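Local coordinates for succinate dehydrogenase subunit A (Mycolicibacterium smegmatis, PDB 7D6V), which probably oxidises succinate to fumarate as the FAD-carrying subunit of a mycobacterial succinate dehydrogenase and passes the electrons on to the iron-sulfur subunit, at residues G78-N83 against K620-E625; Y104-D109 against G137-R142; Q153-E158 against E163-V168; D228-A233 against S238-M243. All blocks are in the same frame, centred on the assembly; numbering follows the deposited sequence.

Interaction 1 (G78-N83 against K620-E625); sequences GKFLNN and KYYTPE
Phe80 and Tyr621 bring two loops together with their CA atoms 7.0 Å apart, Phe80 sitting in the type I' turn Gly78 to Leu81, which is closed by Leu81 N bonding Gly78 O at 3.1 Å. The contact itself is apolar and aromatic. With CG anti to its carbonyl carbon (chi1 -64°), the Phe80 ring leans out toward 620-625 and meets both tyrosines. Its CD1 lies over one face of the Tyr621 ring, off-centre toward the rim, 3.5 Å from Tyr621 CG. The two rings meet obliquely, planes at 52°. Tyr622 approaches in another way: it turns an edge toward the face of Phe80 in an offset edge-to-face pair, planes at 74°, and its CE2 comes to 3.6 Å from Phe80 CB. Tyr621 thus takes the CD1 and CE1 side of the phenylalanine, while Tyr622 takes CB, CG and CD2. Lys79 adds its aliphatic part, CG resting near the plane at the edge of the Tyr621 ring, 3.7 Å from Tyr621 CE1; a bend at chi2 then carries the ammonium end away. Around the trio, Phe613 makes an edge-to-face pair with Phe80, and Arg577 both bonds Phe80 O and forms a cation-pi contact with Tyr622. Lys79, with positive phi, is the C-prime residue of the Schellman motif that ends helix 67-76, where Phe80 N bonds Met75 O. What results is an aromatic cluster packed on that helix end, joining the FAD-binding part of the chain to its C-terminal tail.

Interaction 2 (Y104-D109 against G137-R142); sequences YGALFD and GLEIIR
Glu139 reaches from its helix to the backbone of Ala106 and Leu107, and that one side chain makes nearly all of the contact. Among the polar interactions, Leu107 N donates to Glu139 OE1 at 3.3 Å; the bond is nearly straight (163°) but long, and so weak. The stronger partner of OE1 is Arg143 of the iron-sulfur subunit, which forms a salt bridge to it. The other carboxylate oxygen, Glu139 OE2, lies 3.5 Å from Leu107 O, but both are acceptors and make no bond with each other; Gln140 of the iron-sulfur subunit donates to that carbonyl instead. The carboxylate is buried, and Arg143 of the partner subunit would be expected to balance its charge and favour the ionised form.

Van der Waals contact comes from Ala106, whose CA is 3.4 Å from Glu139 OE1 and whose CB is 3.9 Å from the same oxygen. The glutamate gets there with CG anti to the backbone N (chi1 180°) and a bend at chi2 (76°), which brings the carboxylate alongside the loop. In backbone terms Ala106 and Glu139 come nearest, CA to CA 6.7 Å. Gly105, with positive phi, is the first residue to leave helical geometry after helix 84-102.

Here a helix carboxylate meets a loop of the flavoprotein through a weak bond and is held more firmly by an arginine of the iron-sulfur subunit. The site belongs to the interface between flavoprotein and iron-sulfur protein by which complexes of the succinate dehydrogenase family are built.

Interaction 3 (Q153-E158 against E163-V168); sequences QEDKRE and EARIRV
Asp155 and Arg165 meet across the helix-to-strand connection that leads from helix 136-159 into strand 166-169, an outer strand of the parallel sheet in the Rossmann-type FAD-binding fold. The backbones come nearest at Asp155 and Ala164, whose CA atoms are 6.3 Å apart. The carboxylate of Asp155 rests on the aliphatic start of Arg165: OD2 is 3.6 Å from Arg165 CB, and OD1 is the same distance from Arg165 CG. Despite the opposite charges this is no salt bridge. Bends at chi2 and chi3 (-54° and -68°) swing the guanidinium off, leaving Arg165 NE 5.8 Å from Asp155 OD1 and the carboxylate and guanidinium planes 73° apart. The salt bridge that Asp155 does make is to Arg28, through OD1, so a charge from helix 18-30 holds the carboxylate while Arg165 supplies only methylene packing. Ala164 adds a looser touch, its CB 4.5 Å from Asp155 CB. Beyond the turn, Arg165 and Arg167 hydrogen-bond through their backbones to Val34, placing the new strand beside strand 34-37, and Ile166 packs between helix 136-159 at Ile148 and helix 18-30 at Val24.

Interaction 4 (D228-A233 against S238-M243); sequences DGHALA and SALINM. With FAD (flavin-adenine dinucleotide), chain D.
Ser238 N donates to Ala233 O at 2.8 Å, with an N-H...O angle of 154° and the donor tilted 29° from the carbonyl plane. The bond joins a carbonyl within helix 230-236 to an amide two residues past the helix end; beside it, Ser238 CB packs 4.0 Å from Ala233 CB. Further along, Leu240 crosses His230 at about a right angle: its CD1 sits 3.8 Å from His230 O, while CD2 lies at the edge of the imidazole, near the ring plane. Met243 also packs against the imidazole. Bent at chi2 and chi3, it curls its methyl in, CE 3.7 Å from His230 ND1, with the sulfur placed obliquely to the ring. The other ring nitrogen, His230 NE2, makes a weak hydrogen bond to Gly210 O. Asp228, just ahead of the helix, belongs to the FAD pocket: its OD2 accepts a weak, bent bond from the adenine amino group, FAD N6A, at 3.3 Å, and also pairs with Lys39 in a salt bridge. Helix 532-556 packs against His230 and Ala231. Strand 240-241 runs antiparallel to strand 383-395, whose Ile394 touches both Ala233 and Leu240, and Leu240 also hydrogen-bonds through its backbone to Cys583 of strand 582-585.

Overall arrangement
Interaction 1 joins residues more than 500 positions apart, the later of them near the C-terminus, and the other three are nested inside its loop, following one another in series. Interactions 2 and 3 share helix 136-159: their centres are 22 Å apart, and both have residues in contact with the iron-sulfur subunit. Interaction 4 lies closest to the centre of the chain, about 30 Å from interaction 2 and 32 Å from interaction 3, centre to centre. Its nearest atoms come within about 4 Å of interaction 1 without touching it. The four sample three parts of one flavoprotein: the FAD-binding region (4), the face toward the iron-sulfur subunit (2 and 3) and the packing of the C-terminal region (1).

Interaction 1 (G78-N83 against K620-E625)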
# COMPACT_ATOMS: atom_id res chain seq x y z
N GLY A 78 -1.15 -29.05 -9.61
CA GLY A 78 -1.78 -28.82 -10.89
C GLY A 78 -2.16 -30.14 -11.51
O GLY A 78 -2.86 -30.20 -12.52
N LYS A 79 -1.68 -31.22 -10.88
CA LYS A 79 -2.11 -32.59 -11.17
C LYS A 79 -1.82 -32.98 -12.61
O LYS A 79 -2.56 -33.75 -13.22
CB LYS A 79 -3.59 -32.78 -10.85
CG LYS A 79 -3.86 -33.17 -9.41
CD LYS A 79 -3.55 -32.04 -8.46
CE LYS A 79 -3.72 -32.46 -7.01
NZ LYS A 79 -3.21 -31.43 -6.08
N PHE A 80 -0.73 -32.45 -13.16
CA PHE A 80 -0.23 -32.77 -14.50
C PHE A 80 -1.23 -32.40 -15.59
O PHE A 80 -1.17 -32.93 -16.70
CB PHE A 80 0.16 -34.25 -14.59
CG PHE A 80 1.30 -34.62 -13.69
CD1 PHE A 80 1.07 -35.08 -12.41
CD2 PHE A 80 2.61 -34.49 -14.12
CE1 PHE A 80 2.11 -35.40 -11.58
CE2 PHE A 80 3.66 -34.82 -13.29
CZ PHE A 80 3.41 -35.27 -12.02
N LEU A 81 -2.13 -31.47 -15.29
CA LEU A 81 -2.98 -30.85 -16.30
C LEU A 81 -2.33 -29.61 -16.89
O LEU A 81 -2.85 -29.04 -17.85
CB LEU A 81 -4.34 -30.50 -15.68
CG LEU A 81 -5.47 -30.02 -16.59
CD1 LEU A 81 -5.94 -31.14 -17.50
CD2 LEU A 81 -6.60 -29.47 -15.78
N ASN A 82 -1.18 -29.21 -16.35
CA ASN A 82 -0.50 -27.98 -16.75
C ASN A 82 -0.09 -28.04 -18.22
O ASN A 82 0.10 -29.11 -18.80
CB ASN A 82 0.76 -27.79 -15.91
CG ASN A 82 0.48 -27.82 -14.43
OD1 ASN A 82 0.57 -28.86 -13.79
ND2 ASN A 82 0.19 -26.66 -13.85
N ASN A 83 0.05 -26.86 -18.82
CA ASN A 83 0.82 -26.73 -20.05
C ASN A 83 2.29 -26.92 -19.69
O ASN A 83 2.89 -26.05 -19.05
CB ASN A 83 0.57 -25.38 -20.71
CG ASN A 83 0.94 -25.37 -22.18
OD1 ASN A 83 1.91 -26.01 -22.59
ND2 ASN A 83 0.17 -24.65 -22.97
N LYS A 620 -0.23 -42.56 -11.33
CA LYS A 620 -1.40 -42.06 -10.64
C LYS A 620 -2.12 -40.97 -11.42
O LYS A 620 -3.21 -40.54 -11.00
CB LYS A 620 -1.01 -41.54 -9.26
CG LYS A 620 -0.04 -42.44 -8.52
CD LYS A 620 0.22 -41.93 -7.12
CE LYS A 620 0.82 -40.53 -7.15
NZ LYS A 620 1.54 -40.21 -5.89
N TYR A 621 -1.56 -40.50 -12.53
CA TYR A 621 -2.12 -39.37 -13.25
C TYR A 621 -2.26 -39.66 -14.74
O TYR A 621 -3.11 -39.06 -15.42
CB TYR A 621 -1.26 -38.12 -13.05
CG TYR A 621 -1.15 -37.67 -11.62
CD1 TYR A 621 -2.05 -36.76 -11.09
CD2 TYR A 621 -0.14 -38.14 -10.79
CE1 TYR A 621 -1.96 -36.33 -9.79
CE2 TYR A 621 -0.04 -37.73 -9.48
CZ TYR A 621 -0.95 -36.82 -8.99
OH TYR A 621 -0.85 -36.40 -7.68
N TYR A 622 -1.45 -40.57 -15.26
CA TYR A 622 -1.38 -40.82 -16.69
C TYR A 622 -1.90 -42.22 -17.01
O TYR A 622 -1.75 -43.15 -16.22
CB TYR A 622 0.05 -40.68 -17.21
CG TYR A 622 0.53 -39.25 -17.35
CD1 TYR A 622 0.71 -38.68 -18.60
CD2 TYR A 622 0.80 -38.48 -16.23
CE1 TYR A 622 1.14 -37.38 -18.73
CE2 TYR A 622 1.24 -37.18 -16.36
CZ TYR A 622 1.40 -36.64 -17.61
OH TYR A 622 1.84 -35.34 -17.73
N THR A 623 -2.50 -42.35 -18.19
CA THR A 623 -2.82 -43.65 -18.73
C THR A 623 -1.53 -44.36 -19.13
O THR A 623 -0.48 -43.72 -19.27
CB THR A 623 -3.75 -43.51 -19.94
OG1 THR A 623 -3.07 -42.82 -20.99
CG2 THR A 623 -5.00 -42.74 -19.57
N PRO A 624 -1.57 -45.68 -19.33
CA PRO A 624 -0.36 -46.38 -19.78
C PRO A 624 0.04 -45.98 -21.19
O PRO A 624 0.20 -46.82 -22.08
CB PRO A 624 -0.74 -47.86 -19.70
CG PRO A 624 -2.23 -47.87 -19.65
CD PRO A 624 -2.63 -46.63 -18.95
N GLU A 625 0.20 -44.67 -21.39
CA GLU A 625 0.54 -44.09 -22.68
C GLU A 625 2.00 -43.66 -22.78
O GLU A 625 2.43 -43.25 -23.86
CB GLU A 625 -0.35 -42.87 -22.95
CG GLU A 625 0.07 -41.63 -22.16
CD GLU A 625 -1.01 -40.56 -22.13
OE1 GLU A 625 -2.11 -40.81 -22.66
OE2 GLU A 625 -0.76 -39.48 -21.57

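Interaction 2 (Y104-D109 against G137-R142)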
# COMPACT_ATOMS: atom_id res chain seq x y z
N TYR A 104 16.02 -2.56 -11.38
CA TYR A 104 15.08 -1.46 -11.51
C TYR A 104 14.91 -0.68 -10.22
O TYR A 104 14.24 0.36 -10.22
CB TYR A 104 13.71 -1.98 -11.96
CG TYR A 104 13.69 -2.79 -13.23
CD1 TYR A 104 12.65 -3.66 -13.50
CD2 TYR A 104 14.70 -2.68 -14.18
CE1 TYR A 104 12.61 -4.40 -14.65
CE2 TYR A 104 14.67 -3.42 -15.33
CZ TYR A 104 13.62 -4.28 -15.57
OH TYR A 104 13.59 -5.02 -16.72
N GLY A 105 15.48 -1.15 -9.11
CA GLY A 105 15.38 -0.46 -7.85
C GLY A 105 14.64 -1.20 -6.76
O GLY A 105 14.38 -0.64 -5.69
N ALA A 106 14.28 -2.46 -7.01
CA ALA A 106 13.58 -3.25 -6.01
C ALA A 106 14.50 -3.61 -4.86
O ALA A 106 15.68 -3.91 -5.06
CB ALA A 106 13.01 -4.52 -6.64
N LEU A 107 13.96 -3.57 -3.64
CA LEU A 107 14.71 -3.90 -2.43
C LEU A 107 13.99 -5.04 -1.71
O LEU A 107 13.03 -4.80 -0.97
CB LEU A 107 14.85 -2.68 -1.53
CG LEU A 107 15.75 -1.55 -2.01
CD1 LEU A 107 15.60 -0.35 -1.11
CD2 LEU A 107 17.19 -2.00 -2.06
N PHE A 108 14.45 -6.26 -1.93
CA PHE A 108 13.94 -7.41 -1.19
C PHE A 108 14.65 -7.53 0.15
O PHE A 108 15.58 -6.79 0.47
CB PHE A 108 14.13 -8.69 -2.00
CG PHE A 108 13.34 -8.75 -3.26
CD1 PHE A 108 12.05 -9.25 -3.27
CD2 PHE A 108 13.89 -8.31 -4.46
CE1 PHE A 108 11.32 -9.30 -4.43
CE2 PHE A 108 13.16 -8.36 -5.63
CZ PHE A 108 11.88 -8.86 -5.62
N ASP A 109 14.19 -8.49 0.96
CA ASP A 109 14.93 -8.86 2.15
C ASP A 109 16.22 -9.58 1.75
O ASP A 109 16.30 -10.20 0.69
CB ASP A 109 14.08 -9.75 3.05
CG ASP A 109 12.99 -8.99 3.76
OD1 ASP A 109 11.96 -9.60 4.10
OD2 ASP A 109 13.15 -7.77 3.97
N GLY A 137 3.90 -8.01 -3.56
CA GLY A 137 3.19 -7.49 -4.71
C GLY A 137 3.31 -5.99 -4.85
O GLY A 137 3.48 -5.46 -5.95
N LEU A 138 3.24 -5.27 -3.72
CA LEU A 138 3.43 -3.83 -3.74
C LEU A 138 4.83 -3.47 -4.23
O LEU A 138 4.99 -2.55 -5.04
CB LEU A 138 3.20 -3.25 -2.34
CG LEU A 138 3.49 -1.77 -2.17
CD1 LEU A 138 2.44 -0.93 -2.88
CD2 LEU A 138 3.58 -1.40 -0.71
N GLU A 139 5.85 -4.20 -3.76
CA GLU A 139 7.21 -3.94 -4.22
C GLU A 139 7.34 -4.17 -5.71
O GLU A 139 7.95 -3.36 -6.42
CB GLU A 139 8.18 -4.83 -3.45
CG GLU A 139 9.64 -4.66 -3.83
CD GLU A 139 10.26 -3.40 -3.26
OE1 GLU A 139 10.84 -2.62 -4.04
OE2 GLU A 139 10.16 -3.19 -2.03
N ILE A 140 6.76 -5.26 -6.22
CA ILE A 140 6.85 -5.58 -7.64
C ILE A 140 6.20 -4.48 -8.48
O ILE A 140 6.79 -3.98 -9.45
CB ILE A 140 6.21 -6.95 -7.92
CG1 ILE A 140 7.07 -8.07 -7.36
CG2 ILE A 140 6.00 -7.15 -9.41
CD1 ILE A 140 6.33 -9.35 -7.19
N ILE A 141 4.98 -4.09 -8.11
CA ILE A 141 4.26 -3.12 -8.93
C ILE A 141 4.89 -1.74 -8.83
O ILE A 141 4.97 -1.01 -9.83
CB ILE A 141 2.76 -3.11 -8.55
CG1 ILE A 141 1.94 -2.41 -9.64
CG2 ILE A 141 2.53 -2.49 -7.20
CD1 ILE A 141 0.46 -2.70 -9.57
N ARG A 142 5.39 -1.36 -7.65
CA ARG A 142 6.10 -0.09 -7.51
C ARG A 142 7.34 -0.08 -8.38
O ARG A 142 7.62 0.92 -9.06
CB ARG A 142 6.49 0.15 -6.06
CG ARG A 142 5.46 0.86 -5.22
CD ARG A 142 5.21 2.29 -5.66
NE ARG A 142 4.00 2.77 -5.00
CZ ARG A 142 2.77 2.48 -5.41
NH1 ARG A 142 2.59 1.74 -6.49
NH2 ARG A 142 1.72 2.94 -4.75

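Interaction 3 (Q153-E158 against E163-V168)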
# COMPACT_ATOMS: atom_id res chain seq x y z
N GLN A 153 11.53 9.18 -18.67
CA GLN A 153 12.53 10.22 -18.44
C GLN A 153 13.65 10.15 -19.48
O GLN A 153 14.11 11.18 -19.98
CB GLN A 153 13.11 10.10 -17.03
CG GLN A 153 12.21 10.65 -15.95
CD GLN A 153 12.63 10.22 -14.56
OE1 GLN A 153 13.44 9.31 -14.40
NE2 GLN A 153 12.08 10.87 -13.54
N GLU A 154 14.10 8.94 -19.81
CA GLU A 154 15.07 8.78 -20.88
C GLU A 154 14.51 9.26 -22.21
O GLU A 154 15.21 9.90 -23.01
CB GLU A 154 15.52 7.32 -21.00
CG GLU A 154 16.07 6.72 -19.72
CD GLU A 154 16.20 5.22 -19.80
OE1 GLU A 154 16.60 4.71 -20.87
OE2 GLU A 154 15.89 4.54 -18.80
N ASP A 155 13.24 8.96 -22.47
CA ASP A 155 12.59 9.45 -23.69
C ASP A 155 12.53 10.97 -23.71
O ASP A 155 12.71 11.59 -24.76
CB ASP A 155 11.18 8.87 -23.82
CG ASP A 155 11.19 7.39 -24.13
OD1 ASP A 155 12.18 6.91 -24.73
OD2 ASP A 155 10.21 6.70 -23.78
N LYS A 156 12.27 11.59 -22.56
CA LYS A 156 12.28 13.04 -22.48
C LYS A 156 13.65 13.60 -22.81
O LYS A 156 13.78 14.57 -23.57
CB LYS A 156 11.85 13.49 -21.08
CG LYS A 156 12.02 14.97 -20.82
CD LYS A 156 11.00 15.78 -21.59
CE LYS A 156 10.85 17.16 -20.98
NZ LYS A 156 9.78 17.94 -21.66
N ARG A 157 14.71 13.01 -22.25
CA ARG A 157 16.05 13.52 -22.51
C ARG A 157 16.45 13.34 -23.97
O ARG A 157 17.12 14.21 -24.54
CB ARG A 157 17.07 12.86 -21.59
CG ARG A 157 16.98 13.31 -20.15
CD ARG A 157 18.15 12.78 -19.34
NE ARG A 157 18.13 11.33 -19.21
CZ ARG A 157 17.50 10.68 -18.23
NH1 ARG A 157 16.84 11.36 -17.30
NH2 ARG A 157 17.54 9.36 -18.19
N GLU A 158 16.07 12.22 -24.59
CA GLU A 158 16.62 11.96 -25.92
C GLU A 158 15.72 12.45 -27.06
O GLU A 158 16.22 13.03 -28.03
CB GLU A 158 16.90 10.46 -26.08
CG GLU A 158 18.01 9.98 -25.15
CD GLU A 158 19.36 10.58 -25.50
OE1 GLU A 158 19.61 10.85 -26.69
OE2 GLU A 158 20.17 10.80 -24.57
N GLU A 163 6.18 11.07 -23.29
CA GLU A 163 5.32 10.07 -23.91
C GLU A 163 5.66 9.84 -25.38
O GLU A 163 4.77 9.55 -26.18
CB GLU A 163 3.85 10.46 -23.76
CG GLU A 163 3.43 10.72 -22.32
CD GLU A 163 2.14 11.49 -22.23
OE1 GLU A 163 1.50 11.45 -21.16
OE2 GLU A 163 1.77 12.15 -23.22
N ALA A 164 6.93 9.97 -25.74
CA ALA A 164 7.33 9.73 -27.12
C ALA A 164 7.19 8.26 -27.49
O ALA A 164 6.81 7.94 -28.62
CB ALA A 164 8.77 10.21 -27.33
N ARG A 165 7.49 7.36 -26.56
CA ARG A 165 7.37 5.93 -26.80
C ARG A 165 6.39 5.22 -25.89
O ARG A 165 5.83 4.21 -26.29
CB ARG A 165 8.74 5.24 -26.67
CG ARG A 165 9.90 5.97 -27.32
CD ARG A 165 9.63 6.26 -28.79
NE ARG A 165 9.58 5.05 -29.59
CZ ARG A 165 9.37 5.04 -30.91
NH1 ARG A 165 9.20 6.19 -31.55
NH2 ARG A 165 9.34 3.90 -31.57
N ILE A 166 6.18 5.71 -24.67
CA ILE A 166 5.27 5.08 -23.71
C ILE A 166 4.32 6.14 -23.18
O ILE A 166 4.77 7.17 -22.65
CB ILE A 166 6.02 4.42 -22.55
CG1 ILE A 166 6.79 3.19 -23.02
CG2 ILE A 166 5.05 4.03 -21.45
CD1 ILE A 166 7.51 2.48 -21.90
N ARG A 167 3.02 5.90 -23.32
CA ARG A 167 2.01 6.74 -22.71
C ARG A 167 1.08 5.88 -21.87
O ARG A 167 0.69 4.79 -22.29
CB ARG A 167 1.21 7.51 -23.76
CG ARG A 167 0.31 8.58 -23.17
CD ARG A 167 -0.28 9.47 -24.24
NE ARG A 167 -1.32 10.32 -23.69
CZ ARG A 167 -2.05 11.16 -24.41
NH1 ARG A 167 -1.85 11.27 -25.72
NH2 ARG A 167 -2.98 11.90 -23.82
N VAL A 168 0.73 6.37 -20.69
CA VAL A 168 -0.14 5.66 -19.76
C VAL A 168 -1.50 6.34 -19.76
O VAL A 168 -1.60 7.56 -19.61
CB VAL A 168 0.45 5.64 -18.34
CG1 VAL A 168 -0.41 4.80 -17.42
CG2 VAL A 168 1.87 5.11 -18.36

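Interaction 4 (D228-A233 against S238-M243)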
# COMPACT_ATOMS: atom_id res chain seq x y z
N ASP A 228 -13.24 -8.87 -17.44
CA ASP A 228 -12.81 -8.23 -18.67
C ASP A 228 -11.53 -8.89 -19.17
O ASP A 228 -10.75 -9.44 -18.39
CB ASP A 228 -12.58 -6.74 -18.45
CG ASP A 228 -13.85 -6.01 -18.07
OD1 ASP A 228 -14.94 -6.45 -18.48
OD2 ASP A 228 -13.76 -4.99 -17.36
N GLY A 229 -11.32 -8.84 -20.47
CA GLY A 229 -10.19 -9.54 -21.04
C GLY A 229 -10.59 -10.93 -21.48
O GLY A 229 -10.46 -11.26 -22.66
N HIS A 230 -11.10 -11.74 -20.55
CA HIS A 230 -11.70 -13.01 -20.93
C HIS A 230 -12.81 -12.80 -21.95
O HIS A 230 -12.79 -13.37 -23.04
CB HIS A 230 -12.24 -13.74 -19.70
CG HIS A 230 -11.21 -14.03 -18.66
ND1 HIS A 230 -10.66 -15.29 -18.49
CD2 HIS A 230 -10.63 -13.25 -17.72
CE1 HIS A 230 -9.79 -15.26 -17.50
NE2 HIS A 230 -9.75 -14.03 -17.02
N ALA A 231 -13.76 -11.92 -21.62
CA ALA A 231 -14.86 -11.62 -22.54
C ALA A 231 -14.38 -10.87 -23.77
O ALA A 231 -14.92 -11.09 -24.86
CB ALA A 231 -15.94 -10.82 -21.81
N LEU A 232 -13.38 -10.00 -23.63
CA LEU A 232 -12.86 -9.27 -24.78
C LEU A 232 -12.27 -10.21 -25.81
O LEU A 232 -12.60 -10.14 -27.00
CB LEU A 232 -11.83 -8.24 -24.32
CG LEU A 232 -12.36 -6.89 -23.84
CD1 LEU A 232 -11.24 -6.05 -23.26
CD2 LEU A 232 -13.04 -6.16 -24.98
N ALA A 233 -11.38 -11.12 -25.37
CA ALA A 233 -10.80 -12.09 -26.29
C ALA A 233 -11.85 -13.04 -26.82
O ALA A 233 -11.81 -13.44 -27.99
CB ALA A 233 -9.68 -12.86 -25.58
N SER A 238 -11.05 -15.37 -29.91
CA SER A 238 -10.11 -16.30 -29.30
C SER A 238 -10.89 -17.31 -28.47
O SER A 238 -12.12 -17.39 -28.52
CB SER A 238 -9.08 -15.54 -28.47
OG SER A 238 -8.48 -14.51 -29.23
N ALA A 239 -10.17 -18.10 -27.68
CA ALA A 239 -10.76 -19.21 -26.95
C ALA A 239 -10.29 -19.17 -25.50
O ALA A 239 -9.25 -18.60 -25.17
CB ALA A 239 -10.40 -20.54 -27.59
N LEU A 240 -11.08 -19.80 -24.64
CA LEU A 240 -10.79 -19.90 -23.22
C LEU A 240 -10.65 -21.36 -22.84
O LEU A 240 -11.32 -22.23 -23.40
CB LEU A 240 -11.90 -19.24 -22.39
CG LEU A 240 -11.74 -17.79 -21.94
CD1 LEU A 240 -11.39 -16.88 -23.09
CD2 LEU A 240 -13.02 -17.32 -21.27
N ILE A 241 -9.76 -21.64 -21.89
CA ILE A 241 -9.52 -22.99 -21.42
C ILE A 241 -9.57 -23.01 -19.90
O ILE A 241 -9.34 -22.00 -19.23
CB ILE A 241 -8.16 -23.56 -21.89
CG1 ILE A 241 -7.02 -22.64 -21.48
CG2 ILE A 241 -8.16 -23.74 -23.39
CD1 ILE A 241 -5.66 -23.29 -21.56
N ASN A 242 -9.88 -24.19 -19.36
CA ASN A 242 -9.81 -24.46 -17.92
C ASN A 242 -10.64 -23.49 -17.10
O ASN A 242 -10.27 -23.13 -15.98
CB ASN A 242 -8.36 -24.44 -17.43
CG ASN A 242 -7.52 -25.53 -18.06
OD1 ASN A 242 -8.05 -26.49 -18.62
ND2 ASN A 242 -6.21 -25.40 -17.97
N MET A 243 -11.79 -23.06 -17.63
CA MET A 243 -12.60 -22.08 -16.92
C MET A 243 -13.32 -22.68 -15.72
O MET A 243 -13.84 -21.92 -14.89
CB MET A 243 -13.62 -21.45 -17.88
CG MET A 243 -13.01 -20.42 -18.82
SD MET A 243 -11.73 -19.42 -18.05
CE MET A 243 -12.72 -18.16 -17.25
PA FAD D . -3.67 -7.24 -12.10
O1A FAD D . -2.42 -6.49 -11.86
O2A FAD D . -4.43 -7.79 -10.96
O5B FAD D . -4.66 -6.25 -12.87
C5B FAD D . -4.88 -6.27 -14.26
C4B FAD D . -4.95 -4.85 -14.80
O4B FAD D . -5.82 -4.78 -15.92
C3B FAD D . -5.48 -3.84 -13.81
O3B FAD D . -4.65 -2.69 -13.90
C2B FAD D . -6.85 -3.48 -14.33
O2B FAD D . -7.23 -2.15 -14.00
C1B FAD D . -6.66 -3.64 -15.81
N9A FAD D . -7.94 -3.86 -16.49
C8A FAD D . -8.81 -4.85 -16.25
N7A FAD D . -9.88 -4.75 -17.06
C5A FAD D . -9.70 -3.68 -17.84
C6A FAD D . -10.43 -3.01 -18.92
N6A FAD D . -11.62 -3.47 -19.34
N1A FAD D . -9.89 -1.92 -19.46
C2A FAD D . -8.70 -1.44 -19.07
N3A FAD D . -7.98 -2.00 -18.10
C4A FAD D . -8.42 -3.10 -17.46
N1 FAD D . -0.25 -14.60 -5.91
C2 FAD D . 0.91 -15.03 -5.38
O2 FAD D . 1.70 -15.63 -6.11
N3 FAD D . 1.24 -14.84 -4.10
C4 FAD D . 0.44 -14.22 -3.25
O4 FAD D . 0.77 -14.06 -2.07
C4X FAD D . -0.85 -13.71 -3.74
N5 FAD D . -1.71 -13.07 -2.93
C5X FAD D . -2.88 -12.62 -3.41
C6 FAD D . -3.75 -11.95 -2.56
C7 FAD D . -4.96 -11.49 -3.05
C7M FAD D . -5.91 -10.77 -2.14
C8 FAD D . -5.32 -11.70 -4.46
C8M FAD D . -6.63 -11.19 -4.99
C9 FAD D . -4.45 -12.36 -5.32
C9A FAD D . -3.25 -12.83 -4.83
N10 FAD D . -2.37 -13.50 -5.69
C10 FAD D . -1.16 -13.95 -5.16
C1' FAD D . -2.70 -13.70 -7.09
C2' FAD D . -1.91 -12.71 -7.95
O2' FAD D . -1.79 -11.47 -7.27
C3' FAD D . -2.58 -12.43 -9.28
O3' FAD D . -2.59 -13.63 -10.05
C4' FAD D . -1.82 -11.36 -10.05
O4' FAD D . -1.81 -10.15 -9.30
C5' FAD D . -2.44 -11.07 -11.40
O5' FAD D . -1.78 -9.93 -11.93
P FAD D . -2.12 -9.32 -13.36
O1P FAD D . -1.00 -8.42 -13.73
O2P FAD D . -2.48 -10.42 -14.30
O3P FAD D . -3.45 -8.45 -13.13